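Long-range contact in transcriptional regulator, marR family, putative (Sulfolobus solfataricus, PDB 3F3X), which probably acts as a DNA-binding transcription factor of the MarR family, linked to transcriptional activation in an archaeon: residues 50-56 and 91-95. Sequence-based numbering, arbitrary orientation.
Sequences PRSMVYL and IVIVE
Arg51 and Val94 form an antiparallel hydrogen-bonded pair that joins the short strand 51-52 to strand 92-96, one strand of the wing in this MarR-type winged helix-turn-helix. Two backbone bonds establish the pairing: Arg51 N to Val94 O at 3.0 Å and Val94 N to Arg51 O at 2.7 Å. Beyond them the strand gives way to helix 53-60, and the bond from Met53 N to Val92 O is weak, at 3.3 Å. Met53 can be followed outward from CB. Its CG lies against Val92, 3.8 Å from CG1; the chain then bends at chi2 (-70°), which carries SD to 3.4 Å from Val94 CG2, the two side chains crossing at about a right angle. A second bend, at chi3, turns CE onward past SD. Leu56 CD1 is 3.8 Å from Val94 CG2, so this methyl meets two residues of the helix, both of which also reach Ile67 of helix 64-76. On the face that carries Ser52 and Ile93, Ile93 CG2 is 3.4 Å from Pro50 CB, closer than usual van der Waals contact, while Ile93 CD1 lies by Ser52 CB. Ser52 is the N-cap: chi1 of 71° sets OG between the backbone N and the carbonyl carbon, where it accepts the capping bond from Tyr55 N at 3.0 Å.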
loop_
_atom_site.group_PDB
_atom_site.type_symbol
_atom_site.label_atom_id
_atom_site.label_comp_id
_atom_site.label_asym_id
_atom_site.label_seq_id
_atom_site.Cartn_x
_atom_site.Cartn_y
_atom_site.Cartn_z
ATOM N N PRO A 50 -18.502 12.508 14.138
ATOM C CA PRO A 50 -19.193 11.941 12.975
ATOM C C PRO A 50 -18.518 12.424 11.692
ATOM O O PRO A 50 -18.145 13.590 11.592
ATOM C CB PRO A 50 -20.615 12.472 13.131
ATOM C CG PRO A 50 -20.771 12.558 14.639
ATOM C CD PRO A 50 -19.452 13.191 15.033
ATOM N N ARG A 51 -18.357 11.526 10.723
ATOM C CA ARG A 51 -17.688 11.865 9.470
ATOM C C ARG A 51 -18.535 11.534 8.253
ATOM O O ARG A 51 -19.210 10.502 8.221
ATOM C CB ARG A 51 -16.377 11.085 9.346
ATOM C CG ARG A 51 -15.428 11.194 10.531
ATOM C CD ARG A 51 -14.915 12.612 10.701
ATOM N NE ARG A 51 -13.777 12.662 11.613
ATOM C CZ ARG A 51 -13.047 13.748 11.840
ATOM N NH1 ARG A 51 -13.334 14.889 11.225
ATOM N NH2 ARG A 51 -12.022 13.690 12.672
ATOM N N SER A 52 -18.475 12.390 7.235
ATOM C CA SER A 52 -19.231 12.143 6.011
ATOM C C SER A 52 -18.523 11.046 5.219
ATOM O O SER A 52 -17.341 10.771 5.446
ATOM C CB SER A 52 -19.320 13.415 5.156
ATOM O OG SER A 52 -18.066 13.740 4.583
ATOM N N MET A 53 -19.243 10.429 4.287
ATOM C CA MET A 53 -18.677 9.361 3.467
ATOM C C MET A 53 -17.532 9.900 2.619
ATOM O O MET A 53 -16.531 9.216 2.400
ATOM C CB MET A 53 -19.763 8.760 2.575
ATOM C CG MET A 53 -20.951 8.196 3.353
ATOM S SD MET A 53 -20.542 6.701 4.288
ATOM C CE MET A 53 -21.000 5.440 3.107
ATOM N N VAL A 54 -17.686 11.133 2.141
ATOM C CA VAL A 54 -16.654 11.770 1.329
ATOM C C VAL A 54 -15.410 12.003 2.184
ATOM O O VAL A 54 -14.284 11.784 1.737
ATOM C CB VAL A 54 -17.133 13.136 0.773
ATOM C CG1 VAL A 54 -15.973 13.859 0.102
ATOM C CG2 VAL A 54 -18.267 12.928 -0.220
ATOM N N TYR A 55 -15.617 12.453 3.416
ATOM C CA TYR A 55 -14.497 12.696 4.318
ATOM C C TYR A 55 -13.687 11.420 4.516
ATOM O O TYR A 55 -12.459 11.450 4.488
ATOM C CB TYR A 55 -14.986 13.172 5.683
ATOM C CG TYR A 55 -13.871 13.310 6.696
ATOM C CD1 TYR A 55 -13.211 14.522 6.870
ATOM C CD2 TYR A 55 -13.461 12.219 7.466
ATOM C CE1 TYR A 55 -12.171 14.653 7.785
ATOM C CE2 TYR A 55 -12.423 12.336 8.388
ATOM C CZ TYR A 55 -11.784 13.559 8.540
ATOM O OH TYR A 55 -10.762 13.686 9.447
ATOM N N LEU A 56 -14.381 10.303 4.723
ATOM C CA LEU A 56 -13.708 9.029 4.951
ATOM C C LEU A 56 -12.901 8.549 3.748
ATOM O O LEU A 56 -11.749 8.146 3.891
ATOM C CB LEU A 56 -14.730 7.962 5.366
ATOM C CG LEU A 56 -15.400 8.248 6.717
ATOM C CD1 LEU A 56 -16.602 7.330 6.901
ATOM C CD2 LEU A 56 -14.383 8.066 7.852
ATOM N N ILE A 91 -26.235 15.203 2.812
ATOM C CA ILE A 91 -24.976 14.531 3.129
ATOM C C ILE A 91 -25.134 13.367 4.103
ATOM O O ILE A 91 -25.778 13.500 5.144
ATOM C CB ILE A 91 -23.968 15.521 3.749
ATOM C CG1 ILE A 91 -23.825 16.758 2.853
ATOM C CG2 ILE A 91 -22.624 14.840 3.942
ATOM C CD1 ILE A 91 -23.366 16.455 1.441
ATOM N N VAL A 92 -24.528 12.233 3.769
ATOM C CA VAL A 92 -24.587 11.057 4.633
ATOM C C VAL A 92 -23.454 11.132 5.652
ATOM O O VAL A 92 -22.288 11.291 5.286
ATOM C CB VAL A 92 -24.439 9.749 3.826
ATOM C CG1 VAL A 92 -24.431 8.553 4.765
ATOM C CG2 VAL A 92 -25.580 9.625 2.825
ATOM N N ILE A 93 -23.805 11.021 6.927
ATOM C CA ILE A 93 -22.829 11.079 8.003
ATOM C C ILE A 93 -22.741 9.730 8.700
ATOM O O ILE A 93 -23.757 9.061 8.905
ATOM C CB ILE A 93 -23.226 12.135 9.061
ATOM C CG1 ILE A 93 -23.308 13.522 8.418
ATOM C CG2 ILE A 93 -22.224 12.129 10.203
ATOM C CD1 ILE A 93 -22.000 14.014 7.849
ATOM N N VAL A 94 -21.523 9.342 9.068
ATOM C CA VAL A 94 -21.294 8.081 9.764
ATOM C C VAL A 94 -20.980 8.410 11.220
ATOM O O VAL A 94 -20.042 9.144 11.514
ATOM C CB VAL A 94 -20.097 7.306 9.168
ATOM C CG1 VAL A 94 -19.919 5.977 9.903
ATOM C CG2 VAL A 94 -20.322 7.053 7.681
ATOM N N GLU A 95 -21.783 7.871 12.123
ATOM C CA GLU A 95 -21.601 8.097 13.545
ATOM C C GLU A 95 -21.277 6.774 14.209
ATOM O O GLU A 95 -21.914 5.757 13.926
ATOM C CB GLU A 95 -22.880 8.681 14.154
ATOM C CG GLU A 95 -22.847 8.789 15.677
ATOM C CD GLU A 95 -24.158 9.302 16.255
ATOM O OE1 GLU A 95 -25.228 8.828 15.816
ATOM O OE2 GLU A 95 -24.115 10.164 17.158
#